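Long-range contacts in 361aa long hypothetical D-aminopeptidase (Pyrococcus horikoshii, PDB 2DRH), which is of unknown function but is probably an aminopeptidase of the S58 (DmpA-like) type: residues I62-V67 / N119-V124; S139-I144 / G175-E180; K198-A203 / A245-L250. All coordinates share one frame; numbering follows the deposited sequence.

Contact 1: I62-V67 / N119-V124; sequences IYKEKV and NEDIGV
I122 presses its CD1 methyl onto one face of the Y63 ring, 3.6 Å from the ring centroid and only 15° off the ring normal, a close CH-pi contact. Its CG1 methylene leans toward the CE2 side, 3.5 Å from Y63 CE2. Y63 holds CG anti to its own nitrogen (chi1 -178°), sending the ring out to meet the isoleucine; K66 NZ, hydrogen-bonded to Y63 O, lies above the rim of the opposite face, and Y63 OH bonds to S128 O. This tight half is buried. On the more open side, where K64 and D121 are partly exposed, the contact is polar, though N119 itself is buried. There K64, bent at chi2 and chi4, hydrogen-bonds through NZ to N119 OD1 (3.2 Å), on a lone pair in the carbonyl plane, and lies 3.1 Å from D121 OD1 in a salt bridge. N119 OD1 also accepts from N61 ND2, and D121 OD2 pairs with Y293 OH, so the amide and the carboxylate each have a second partner. The 119-124 loop follows helix 104-118, and I122 packs back on I115 and L116 of that helix; the 62-64 turn leads into strand 65-73, whose K66 and V67 touch strand 91-92.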
ATOM      1  N   ILE A  62     -14.133 -22.137 -10.552  1.00 24.99           N
ATOM      2  CA  ILE A  62     -13.442 -21.129  -9.749  1.00 23.75           C
ATOM      3  C   ILE A  62     -14.110 -19.753  -9.757  1.00 21.12           C
ATOM      4  O   ILE A  62     -14.047 -19.025  -8.771  1.00 21.44           O
ATOM      5  CB  ILE A  62     -11.975 -21.007 -10.205  1.00 25.59           C
ATOM      6  CG1 ILE A  62     -11.362 -22.407 -10.290  1.00 27.46           C
ATOM      7  CG2 ILE A  62     -11.183 -20.172  -9.211  1.00 23.36           C
ATOM      8  CD1 ILE A  62     -10.010 -22.453 -10.949  1.00 31.37           C
ATOM      9  N   TYR A  63     -14.761 -19.401 -10.858  1.00 19.14           N
ATOM     10  CA  TYR A  63     -15.446 -18.112 -10.951  1.00 20.68           C
ATOM     11  C   TYR A  63     -16.721 -18.044 -10.094  1.00 21.94           C
ATOM     12  O   TYR A  63     -16.976 -17.047  -9.403  1.00 19.78           O
ATOM     13  CB  TYR A  63     -15.812 -17.829 -12.406  1.00 20.83           C
ATOM     14  CG  TYR A  63     -16.491 -16.499 -12.620  1.00 21.53           C
ATOM     15  CD1 TYR A  63     -15.767 -15.304 -12.558  1.00 19.96           C
ATOM     16  CD2 TYR A  63     -17.852 -16.432 -12.900  1.00 20.94           C
ATOM     17  CE1 TYR A  63     -16.388 -14.075 -12.777  1.00 19.53           C
ATOM     18  CE2 TYR A  63     -18.483 -15.206 -13.122  1.00 23.05           C
ATOM     19  CZ  TYR A  63     -17.741 -14.031 -13.062  1.00 20.98           C
ATOM     20  OH  TYR A  63     -18.357 -12.827 -13.318  1.00 19.79           O
ATOM     21  N   LYS A  64     -17.534 -19.099 -10.155  1.00 21.69           N
ATOM     22  CA  LYS A  64     -18.774 -19.140  -9.387  1.00 21.84           C
ATOM     23  C   LYS A  64     -18.480 -19.468  -7.932  1.00 20.72           C
ATOM     24  O   LYS A  64     -19.224 -19.068  -7.037  1.00 21.35           O
ATOM     25  CB  LYS A  64     -19.741 -20.165  -9.996  1.00 24.27           C
ATOM     26  CG  LYS A  64     -20.189 -19.789 -11.400  1.00 23.66           C
ATOM     27  CD  LYS A  64     -20.957 -18.473 -11.394  1.00 28.20           C
ATOM     28  CE  LYS A  64     -21.207 -17.959 -12.808  1.00 30.31           C
ATOM     29  NZ  LYS A  64     -21.861 -18.978 -13.677  1.00 29.71           N
ATOM     30  N   GLU A  65     -17.399 -20.202  -7.699  1.00 21.43           N
ATOM     31  CA  GLU A  65     -16.994 -20.537  -6.341  1.00 22.37           C
ATOM     32  C   GLU A  65     -15.562 -20.073  -6.157  1.00 21.02           C
ATOM     33  O   GLU A  65     -14.606 -20.802  -6.431  1.00 19.44           O
ATOM     34  CB  GLU A  65     -17.128 -22.042  -6.076  1.00 23.52           C
ATOM     35  CG  GLU A  65     -18.580 -22.478  -6.030  1.00 28.18           C
ATOM     36  CD  GLU A  65     -18.771 -23.843  -5.412  1.00 31.81           C
ATOM     37  OE1 GLU A  65     -18.238 -24.826  -5.972  1.00 32.15           O
ATOM     38  OE2 GLU A  65     -19.459 -23.923  -4.366  1.00 33.83           O
ATOM     39  N   LYS A  66     -15.439 -18.835  -5.691  1.00 21.14           N
ATOM     40  CA  LYS A  66     -14.149 -18.185  -5.477  1.00 22.19           C
ATOM     41  C   LYS A  66     -13.454 -18.606  -4.179  1.00 23.38           C
ATOM     42  O   LYS A  66     -14.085 -19.137  -3.256  1.00 24.18           O
ATOM     43  CB  LYS A  66     -14.362 -16.669  -5.465  1.00 19.85           C
ATOM     44  CG  LYS A  66     -15.002 -16.103  -6.725  1.00 16.82           C
ATOM     45  CD  LYS A  66     -15.852 -14.887  -6.386  1.00 19.06           C
ATOM     46  CE  LYS A  66     -15.974 -13.907  -7.538  1.00 17.67           C
ATOM     47  NZ  LYS A  66     -16.445 -14.513  -8.816  1.00 17.89           N
ATOM     48  N   VAL A  67     -12.146 -18.383  -4.112  1.00 23.26           N
ATOM     49  CA  VAL A  67     -11.403 -18.699  -2.900  1.00 22.88           C
ATOM     50  C   VAL A  67     -10.823 -17.387  -2.391  1.00 24.65           C
ATOM     51  O   VAL A  67     -10.515 -16.497  -3.186  1.00 22.54           O
ATOM     52  CB  VAL A  67     -10.239 -19.704  -3.153  1.00 23.83           C
ATOM     53  CG1 VAL A  67     -10.795 -21.041  -3.653  1.00 22.76           C
ATOM     54  CG2 VAL A  67      -9.246 -19.131  -4.153  1.00 21.62           C
ATOM     55  N   ASN A 119     -18.744 -20.287 -18.324  1.00 30.30           N
ATOM     56  CA  ASN A 119     -19.696 -19.335 -17.753  1.00 28.49           C
ATOM     57  C   ASN A 119     -20.286 -18.438 -18.835  1.00 29.46           C
ATOM     58  O   ASN A 119     -19.676 -17.440 -19.223  1.00 30.47           O
ATOM     59  CB  ASN A 119     -18.988 -18.466 -16.714  1.00 28.33           C
ATOM     60  CG  ASN A 119     -18.307 -19.280 -15.634  1.00 25.48           C
ATOM     61  OD1 ASN A 119     -18.919 -19.640 -14.638  1.00 27.10           O
ATOM     62  ND2 ASN A 119     -17.033 -19.578 -15.833  1.00 27.23           N
ATOM     63  N   GLU A 120     -21.480 -18.781 -19.308  1.00 29.16           N
ATOM     64  CA  GLU A 120     -22.141 -18.010 -20.354  1.00 29.50           C
ATOM     65  C   GLU A 120     -22.860 -16.767 -19.848  1.00 30.14           C
ATOM     66  O   GLU A 120     -23.365 -15.975 -20.648  1.00 29.05           O
ATOM     67  CB  GLU A 120     -23.149 -18.884 -21.098  1.00 33.18           C
ATOM     68  CG  GLU A 120     -22.542 -20.017 -21.889  1.00 35.15           C
ATOM     69  CD  GLU A 120     -23.598 -20.966 -22.409  1.00 38.75           C
ATOM     70  OE1 GLU A 120     -24.349 -21.519 -21.573  1.00 39.21           O
ATOM     71  OE2 GLU A 120     -23.678 -21.155 -23.644  1.00 38.52           O
ATOM     72  N   ASP A 121     -22.924 -16.598 -18.530  1.00 28.49           N
ATOM     73  CA  ASP A 121     -23.594 -15.437 -17.965  1.00 28.92           C
ATOM     74  C   ASP A 121     -22.662 -14.226 -17.876  1.00 27.33           C
ATOM     75  O   ASP A 121     -23.113 -13.095 -17.720  1.00 26.47           O
ATOM     76  CB  ASP A 121     -24.183 -15.782 -16.590  1.00 28.41           C
ATOM     77  CG  ASP A 121     -23.175 -16.427 -15.663  1.00 29.21           C
ATOM     78  OD1 ASP A 121     -22.323 -17.199 -16.144  1.00 30.75           O
ATOM     79  OD2 ASP A 121     -23.244 -16.179 -14.441  1.00 30.63           O
ATOM     80  N   ILE A 122     -21.364 -14.467 -17.989  1.00 28.09           N
ATOM     81  CA  ILE A 122     -20.383 -13.386 -17.934  1.00 27.88           C
ATOM     82  C   ILE A 122     -20.564 -12.471 -19.147  1.00 26.93           C
ATOM     83  O   ILE A 122     -20.617 -12.941 -20.278  1.00 28.01           O
ATOM     84  CB  ILE A 122     -18.943 -13.952 -17.921  1.00 26.37           C
ATOM     85  CG1 ILE A 122     -18.697 -14.700 -16.606  1.00 25.88           C
ATOM     86  CG2 ILE A 122     -17.925 -12.832 -18.110  1.00 25.93           C
ATOM     87  CD1 ILE A 122     -17.295 -15.287 -16.467  1.00 22.24           C
ATOM     88  N   GLY A 123     -20.681 -11.169 -18.904  1.00 27.94           N
ATOM     89  CA  GLY A 123     -20.847 -10.221 -19.995  1.00 27.39           C
ATOM     90  C   GLY A 123     -22.280 -10.054 -20.478  1.00 28.44           C
ATOM     91  O   GLY A 123     -22.543  -9.284 -21.407  1.00 27.62           O
ATOM     92  N   VAL A 124     -23.213 -10.766 -19.848  1.00 26.49           N
ATOM     93  CA  VAL A 124     -24.620 -10.692 -20.234  1.00 26.34           C
ATOM     94  C   VAL A 124     -25.538 -10.400 -19.039  1.00 27.06           C
ATOM     95  O   VAL A 124     -26.164  -9.344 -18.976  1.00 27.73           O
ATOM     96  CB  VAL A 124     -25.080 -12.012 -20.906  1.00 24.59           C
ATOM     97  CG1 VAL A 124     -26.443 -11.829 -21.554  1.00 23.59           C
ATOM     98  CG2 VAL A 124     -24.064 -12.455 -21.927  1.00 24.40           C
TER

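Contact 2: S139-I144 / G175-E180; sequences SYLNDI and GMSAFE
The ring of Y140 meets S177 at a slant, neither squarely over a face nor at the edge, with CD2 4.0 Å from S177 OG. It is a loose van der Waals touch, and the polar partner of that hydroxyl is R341, whose NE bonds to OG. The other flat group met here is the peptide that follows G175: its carbonyl oxygen lies against L141, 3.7 Å from both CB and CD1 of that leucine. L141 has CG anti to its carbonyl carbon (chi1 -65°), which lays the chain alongside the G175 backbone and leaves CD1 4.3 Å from M176 O, close to the start of the short strand. The backbones are nearest at this point, with L141 CA 5.5 Å from G175 CA. A beta carbon on G175 would point at the 139-144 loop and pack at 3.8 Å from N142 CB. On the L141 side, then, apolar carbon lies against backbone oxygen. Several polar groups have partners outside the two segments: N142 OD1 accepts from R49 N, and Y140 O from H339 ND1. The 139-144 loop runs from strand 132-136 toward helix 151-160, with N142 against strand 48-56, whereas strand 177-178 pairs with 181-182 and A178 rests on helix 309-328.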
ATOM      1  N   SER A 139      13.929 -15.005 -21.912  1.00 20.27           N
ATOM      2  CA  SER A 139      14.708 -14.569 -23.070  1.00 20.25           C
ATOM      3  C   SER A 139      16.100 -15.174 -23.238  1.00 19.91           C
ATOM      4  O   SER A 139      16.556 -15.366 -24.365  1.00 22.22           O
ATOM      5  CB  SER A 139      14.826 -13.045 -23.077  1.00 17.74           C
ATOM      6  OG  SER A 139      15.585 -12.611 -21.973  1.00 17.52           O
ATOM      7  N   TYR A 140      16.786 -15.479 -22.141  1.00 20.90           N
ATOM      8  CA  TYR A 140      18.130 -16.045 -22.265  1.00 21.20           C
ATOM      9  C   TYR A 140      18.142 -17.317 -23.107  1.00 22.71           C
ATOM     10  O   TYR A 140      19.063 -17.542 -23.890  1.00 23.03           O
ATOM     11  CB  TYR A 140      18.734 -16.341 -20.891  1.00 22.37           C
ATOM     12  CG  TYR A 140      20.208 -16.674 -20.960  1.00 25.80           C
ATOM     13  CD1 TYR A 140      21.153 -15.692 -21.277  1.00 25.88           C
ATOM     14  CD2 TYR A 140      20.659 -17.976 -20.748  1.00 25.57           C
ATOM     15  CE1 TYR A 140      22.512 -16.002 -21.381  1.00 25.39           C
ATOM     16  CE2 TYR A 140      22.011 -18.299 -20.850  1.00 27.36           C
ATOM     17  CZ  TYR A 140      22.933 -17.306 -21.168  1.00 28.28           C
ATOM     18  OH  TYR A 140      24.268 -17.629 -21.259  1.00 26.06           O
ATOM     19  N   LEU A 141      17.116 -18.148 -22.955  1.00 21.98           N
ATOM     20  CA  LEU A 141      17.037 -19.389 -23.714  1.00 21.75           C
ATOM     21  C   LEU A 141      15.904 -19.385 -24.738  1.00 21.85           C
ATOM     22  O   LEU A 141      15.921 -20.154 -25.695  1.00 22.74           O
ATOM     23  CB  LEU A 141      16.843 -20.576 -22.758  1.00 22.38           C
ATOM     24  CG  LEU A 141      17.979 -20.903 -21.779  1.00 21.87           C
ATOM     25  CD1 LEU A 141      17.535 -22.008 -20.824  1.00 20.92           C
ATOM     26  CD2 LEU A 141      19.215 -21.336 -22.551  1.00 18.89           C
ATOM     27  N   ASN A 142      14.927 -18.509 -24.552  1.00 21.75           N
ATOM     28  CA  ASN A 142      13.780 -18.488 -25.453  1.00 24.57           C
ATOM     29  C   ASN A 142      13.628 -17.284 -26.368  1.00 24.01           C
ATOM     30  O   ASN A 142      14.014 -16.168 -26.023  1.00 25.76           O
ATOM     31  CB  ASN A 142      12.494 -18.656 -24.634  1.00 21.67           C
ATOM     32  CG  ASN A 142      11.243 -18.611 -25.488  1.00 23.28           C
ATOM     33  OD1 ASN A 142      11.115 -19.354 -26.462  1.00 24.02           O
ATOM     34  ND2 ASN A 142      10.306 -17.741 -25.124  1.00 22.21           N
ATOM     35  N   ASP A 143      13.067 -17.535 -27.549  1.00 24.49           N
ATOM     36  CA  ASP A 143      12.788 -16.481 -28.511  1.00 24.70           C
ATOM     37  C   ASP A 143      11.504 -15.852 -27.986  1.00 23.83           C
ATOM     38  O   ASP A 143      10.410 -16.113 -28.490  1.00 24.28           O
ATOM     39  CB  ASP A 143      12.552 -17.059 -29.915  1.00 24.60           C
ATOM     40  CG  ASP A 143      11.919 -16.046 -30.863  1.00 25.56           C
ATOM     41  OD1 ASP A 143      12.370 -14.879 -30.873  1.00 26.71           O
ATOM     42  OD2 ASP A 143      10.973 -16.411 -31.601  1.00 24.60           O
ATOM     43  N   ILE A 144      11.647 -15.030 -26.957  1.00 24.07           N
ATOM     44  CA  ILE A 144      10.498 -14.385 -26.337  1.00 23.36           C
ATOM     45  C   ILE A 144       9.764 -13.402 -27.256  1.00 23.31           C
ATOM     46  O   ILE A 144       8.548 -13.273 -27.181  1.00 21.23           O
ATOM     47  CB  ILE A 144      10.929 -13.687 -25.029  1.00 23.48           C
ATOM     48  CG1 ILE A 144       9.702 -13.429 -24.152  1.00 21.84           C
ATOM     49  CG2 ILE A 144      11.682 -12.392 -25.340  1.00 22.55           C
ATOM     50  CD1 ILE A 144      10.056 -13.107 -22.716  1.00 20.83           C
ATOM     51  N   GLY A 175      12.020 -22.619 -20.245  1.00 23.95           N
ATOM     52  CA  GLY A 175      13.261 -21.928 -20.572  1.00 22.72           C
ATOM     53  C   GLY A 175      13.829 -20.955 -19.551  1.00 23.30           C
ATOM     54  O   GLY A 175      14.569 -20.041 -19.923  1.00 24.01           O
ATOM     55  N   MET A 176      13.509 -21.153 -18.273  1.00 22.37           N
ATOM     56  CA  MET A 176      13.984 -20.272 -17.201  1.00 22.81           C
ATOM     57  C   MET A 176      15.397 -20.570 -16.680  1.00 22.92           C
ATOM     58  O   MET A 176      15.917 -21.679 -16.830  1.00 24.57           O
ATOM     59  CB  MET A 176      13.004 -20.312 -16.025  1.00 22.25           C
ATOM     60  CG  MET A 176      11.587 -19.851 -16.364  1.00 24.66           C
ATOM     61  SD  MET A 176      11.474 -18.133 -16.949  1.00 23.63           S
ATOM     62  CE  MET A 176      10.115 -18.251 -18.105  1.00 24.80           C
ATOM     63  N   SER A 177      16.003 -19.560 -16.062  1.00 23.21           N
ATOM     64  CA  SER A 177      17.348 -19.657 -15.503  1.00 22.98           C
ATOM     65  C   SER A 177      17.335 -19.224 -14.042  1.00 23.49           C
ATOM     66  O   SER A 177      16.691 -18.242 -13.692  1.00 23.19           O
ATOM     67  CB  SER A 177      18.312 -18.737 -16.268  1.00 23.36           C
ATOM     68  OG  SER A 177      18.330 -19.042 -17.643  1.00 23.50           O
ATOM     69  N   ALA A 178      18.058 -19.950 -13.193  1.00 25.16           N
ATOM     70  CA  ALA A 178      18.141 -19.620 -11.772  1.00 23.97           C
ATOM     71  C   ALA A 178      19.568 -19.847 -11.279  1.00 24.51           C
ATOM     72  O   ALA A 178      20.098 -20.957 -11.387  1.00 23.83           O
ATOM     73  CB  ALA A 178      17.169 -20.481 -10.973  1.00 24.00           C
ATOM     74  N   PHE A 179      20.190 -18.792 -10.754  1.00 22.29           N
ATOM     75  CA  PHE A 179      21.558 -18.884 -10.249  1.00 22.63           C
ATOM     76  C   PHE A 179      22.503 -19.351 -11.350  1.00 22.71           C
ATOM     77  O   PHE A 179      23.524 -19.981 -11.084  1.00 22.06           O
ATOM     78  CB  PHE A 179      21.617 -19.859  -9.069  1.00 21.56           C
ATOM     79  CG  PHE A 179      20.798 -19.426  -7.893  1.00 24.30           C
ATOM     80  CD1 PHE A 179      21.209 -18.356  -7.098  1.00 22.49           C
ATOM     81  CD2 PHE A 179      19.594 -20.060  -7.596  1.00 22.67           C
ATOM     82  CE1 PHE A 179      20.430 -17.923  -6.027  1.00 23.30           C
ATOM     83  CE2 PHE A 179      18.809 -19.634  -6.528  1.00 23.78           C
ATOM     84  CZ  PHE A 179      19.227 -18.565  -5.742  1.00 23.17           C
ATOM     85  N   GLU A 180      22.144 -19.036 -12.587  1.00 22.12           N
ATOM     86  CA  GLU A 180      22.933 -19.406 -13.753  1.00 24.40           C
ATOM     87  C   GLU A 180      23.054 -20.909 -13.963  1.00 23.25           C
ATOM     88  O   GLU A 180      24.014 -21.408 -14.546  1.00 23.96           O
ATOM     89  CB  GLU A 180      24.301 -18.716 -13.710  1.00 22.00           C
ATOM     90  CG  GLU A 180      24.137 -17.210 -13.767  1.00 23.79           C
ATOM     91  CD  GLU A 180      25.444 -16.448 -13.730  1.00 24.00           C
ATOM     92  OE1 GLU A 180      26.187 -16.474 -14.736  1.00 24.26           O
ATOM     93  OE2 GLU A 180      25.719 -15.822 -12.689  1.00 22.32           O
TER

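Contact 3: K198-A203 / A245-L250; sequences KYTVGA and ATDAPL
D247 carries CG between its backbone nitrogen and carbonyl carbon (chi1 62°), which swings the carboxylate back to T200 on the neighbouring strand; T246, with OG1 anti to its nitrogen (chi1 -178°), turns its hydroxyl to the same residue. D247 OD1 takes the T200 N-H at 2.7 Å, on the syn side and 26° out of the carboxylate plane. T246 OG1 donates to T200 O at 3.0 Å and accepts from A248 N, closing an ST turn, and D247 N adds a weak bond to T200 O. D247 OD2 binds a water at 2.6 Å that also meets T200 OG1. Without the carboxylate, as with an alanine here, T200 N would probably lose its acceptor and the water one of its own. On the A248-P249 side the contact is apolar: A248 CB lies over the Y199 ring face, 3.8 Å from Y199 CD1, while P249 CD comes within 3.7 Å of Y199 CE1. Y199 and P249 also pack on V297 of the third subunit. Farther along, G202 and A245 form a hydrogen-bonded antiparallel pair (G202 N to A245 O, 2.8 Å) next to the non-hydrogen-bonded pair V201 and T246. The whole is the end of an antiparallel ladder, where a side-chain carboxylate replaces a strand carbonyl, in the sheet that helix 309-328 covers on the V201 side.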
ATOM      1  N   LYS A 198      -4.581 -30.422  12.025  1.00 34.29           N
ATOM      2  CA  LYS A 198      -3.554 -30.476  11.002  1.00 34.83           C
ATOM      3  C   LYS A 198      -3.921 -29.593   9.820  1.00 32.41           C
ATOM      4  O   LYS A 198      -5.059 -29.600   9.351  1.00 31.05           O
ATOM      5  CB  LYS A 198      -3.352 -31.917  10.520  1.00 37.52           C
ATOM      6  CG  LYS A 198      -2.725 -32.845  11.552  1.00 40.65           C
ATOM      7  CD  LYS A 198      -2.590 -34.258  10.998  1.00 43.85           C
ATOM      8  CE  LYS A 198      -1.926 -35.195  11.998  1.00 44.38           C
ATOM      9  NZ  LYS A 198      -0.552 -34.740  12.354  1.00 46.97           N
ATOM     10  N   TYR A 199      -2.951 -28.819   9.354  1.00 30.25           N
ATOM     11  CA  TYR A 199      -3.156 -27.946   8.204  1.00 26.97           C
ATOM     12  C   TYR A 199      -1.953 -28.125   7.285  1.00 26.60           C
ATOM     13  O   TYR A 199      -0.829 -28.331   7.748  1.00 25.38           O
ATOM     14  CB  TYR A 199      -3.263 -26.480   8.633  1.00 25.64           C
ATOM     15  CG  TYR A 199      -4.469 -26.147   9.483  1.00 23.47           C
ATOM     16  CD1 TYR A 199      -5.755 -26.169   8.945  1.00 23.10           C
ATOM     17  CD2 TYR A 199      -4.322 -25.795  10.826  1.00 22.80           C
ATOM     18  CE1 TYR A 199      -6.865 -25.844   9.723  1.00 23.13           C
ATOM     19  CE2 TYR A 199      -5.422 -25.472  11.610  1.00 22.79           C
ATOM     20  CZ  TYR A 199      -6.691 -25.495  11.053  1.00 23.46           C
ATOM     21  OH  TYR A 199      -7.784 -25.148  11.822  1.00 22.42           O
ATOM     22  N   THR A 200      -2.197 -28.046   5.985  1.00 25.44           N
ATOM     23  CA  THR A 200      -1.135 -28.197   5.006  1.00 24.63           C
ATOM     24  C   THR A 200      -0.836 -26.873   4.302  1.00 24.62           C
ATOM     25  O   THR A 200      -1.750 -26.098   3.988  1.00 25.24           O
ATOM     26  CB  THR A 200      -1.529 -29.224   3.932  1.00 26.03           C
ATOM     27  OG1 THR A 200      -1.871 -30.467   4.560  1.00 29.06           O
ATOM     28  CG2 THR A 200      -0.385 -29.444   2.958  1.00 27.16           C
ATOM     29  N   VAL A 201       0.446 -26.621   4.067  1.00 23.35           N
ATOM     30  CA  VAL A 201       0.887 -25.426   3.356  1.00 21.86           C
ATOM     31  C   VAL A 201       1.727 -25.907   2.180  1.00 20.70           C
ATOM     32  O   VAL A 201       2.794 -26.490   2.374  1.00 20.57           O
ATOM     33  CB  VAL A 201       1.770 -24.514   4.229  1.00 21.41           C
ATOM     34  CG1 VAL A 201       2.373 -23.397   3.362  1.00 20.41           C
ATOM     35  CG2 VAL A 201       0.939 -23.915   5.363  1.00 21.19           C
ATOM     36  N   GLY A 202       1.238 -25.678   0.966  1.00 21.20           N
ATOM     37  CA  GLY A 202       1.974 -26.096  -0.213  1.00 21.72           C
ATOM     38  C   GLY A 202       2.533 -24.927  -1.007  1.00 21.17           C
ATOM     39  O   GLY A 202       2.021 -23.808  -0.933  1.00 20.33           O
ATOM     40  N   ALA A 203       3.581 -25.182  -1.782  1.00 20.83           N
ATOM     41  CA  ALA A 203       4.184 -24.124  -2.579  1.00 21.10           C
ATOM     42  C   ALA A 203       4.659 -24.583  -3.942  1.00 20.77           C
ATOM     43  O   ALA A 203       5.213 -25.665  -4.089  1.00 22.39           O
ATOM     44  CB  ALA A 203       5.348 -23.493  -1.825  1.00 19.72           C
ATOM     45  N   ALA A 245      -0.504 -22.181  -1.324  1.00 23.48           N
ATOM     46  CA  ALA A 245      -1.842 -22.723  -1.108  1.00 22.81           C
ATOM     47  C   ALA A 245      -1.890 -23.333   0.287  1.00 21.88           C
ATOM     48  O   ALA A 245      -0.890 -23.867   0.773  1.00 19.55           O
ATOM     49  CB  ALA A 245      -2.163 -23.785  -2.156  1.00 22.63           C
ATOM     50  N   THR A 246      -3.052 -23.242   0.929  1.00 22.74           N
ATOM     51  CA  THR A 246      -3.240 -23.806   2.261  1.00 22.42           C
ATOM     52  C   THR A 246      -4.703 -24.146   2.488  1.00 22.74           C
ATOM     53  O   THR A 246      -5.589 -23.562   1.863  1.00 22.89           O
ATOM     54  CB  THR A 246      -2.796 -22.832   3.379  1.00 23.80           C
ATOM     55  OG1 THR A 246      -2.973 -23.461   4.657  1.00 22.84           O
ATOM     56  CG2 THR A 246      -3.623 -21.549   3.344  1.00 22.95           C
ATOM     57  N   ASP A 247      -4.952 -25.101   3.377  1.00 23.87           N
ATOM     58  CA  ASP A 247      -6.314 -25.495   3.695  1.00 25.25           C
ATOM     59  C   ASP A 247      -6.718 -24.878   5.036  1.00 25.90           C
ATOM     60  O   ASP A 247      -7.760 -25.202   5.602  1.00 25.54           O
ATOM     61  CB  ASP A 247      -6.431 -27.025   3.727  1.00 26.92           C
ATOM     62  CG  ASP A 247      -5.551 -27.671   4.793  1.00 29.36           C
ATOM     63  OD1 ASP A 247      -4.562 -27.049   5.231  1.00 27.92           O
ATOM     64  OD2 ASP A 247      -5.847 -28.824   5.181  1.00 31.56           O
ATOM     65  N   ALA A 248      -5.881 -23.977   5.538  1.00 24.16           N
ATOM     66  CA  ALA A 248      -6.161 -23.305   6.797  1.00 23.89           C
ATOM     67  C   ALA A 248      -7.112 -22.137   6.538  1.00 22.44           C
ATOM     68  O   ALA A 248      -6.941 -21.394   5.572  1.00 24.92           O
ATOM     69  CB  ALA A 248      -4.861 -22.796   7.422  1.00 22.52           C
ATOM     70  N   PRO A 249      -8.143 -21.974   7.383  1.00 20.79           N
ATOM     71  CA  PRO A 249      -9.097 -20.874   7.202  1.00 20.41           C
ATOM     72  C   PRO A 249      -8.434 -19.533   7.518  1.00 19.19           C
ATOM     73  O   PRO A 249      -7.950 -19.317   8.628  1.00 19.00           O
ATOM     74  CB  PRO A 249     -10.215 -21.224   8.182  1.00 19.49           C
ATOM     75  CG  PRO A 249      -9.477 -21.908   9.290  1.00 17.67           C
ATOM     76  CD  PRO A 249      -8.532 -22.820   8.526  1.00 20.23           C
ATOM     77  N   LEU A 250      -8.414 -18.642   6.532  1.00 20.61           N
ATOM     78  CA  LEU A 250      -7.787 -17.323   6.683  1.00 19.90           C
ATOM     79  C   LEU A 250      -8.483 -16.268   5.830  1.00 17.54           C
ATOM     80  O   LEU A 250      -8.867 -16.535   4.694  1.00 20.14           O
ATOM     81  CB  LEU A 250      -6.323 -17.393   6.263  1.00 17.62           C
ATOM     82  CG  LEU A 250      -5.382 -18.383   6.949  1.00 19.00           C
ATOM     83  CD1 LEU A 250      -4.140 -18.578   6.072  1.00 18.12           C
ATOM     84  CD2 LEU A 250      -5.002 -17.886   8.329  1.00 17.30           C
TER
HETATM   85  O   HOH W   1      -4.327 -30.641   6.210  1.00 36.12           O

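In the fold
Contacts 1 and 3 reach the same mixed sheet, strand 65-73 leading through 278-285 and 240-246 to 198-207; their centres are 25 Å apart, their nearest atoms about 7 Å. Contact 2 stands apart, its centre 35 Å from that of contact 1 and 31 Å from that of contact 3. The tetramer nevertheless links contacts 1 and 2: S139 and I144 pack on G123 of the second subunit, and V124 O accepts from R336 of the second subunit, an arginine whose NE bonds S139 O within a chain. Contact 3 faces the third subunit. In S58 relatives such as DmpA self-cleavage exposes a nucleophilic serine; the unmodelled residues 234-238, just before strand 240-246, would be consistent with such a cleavage here.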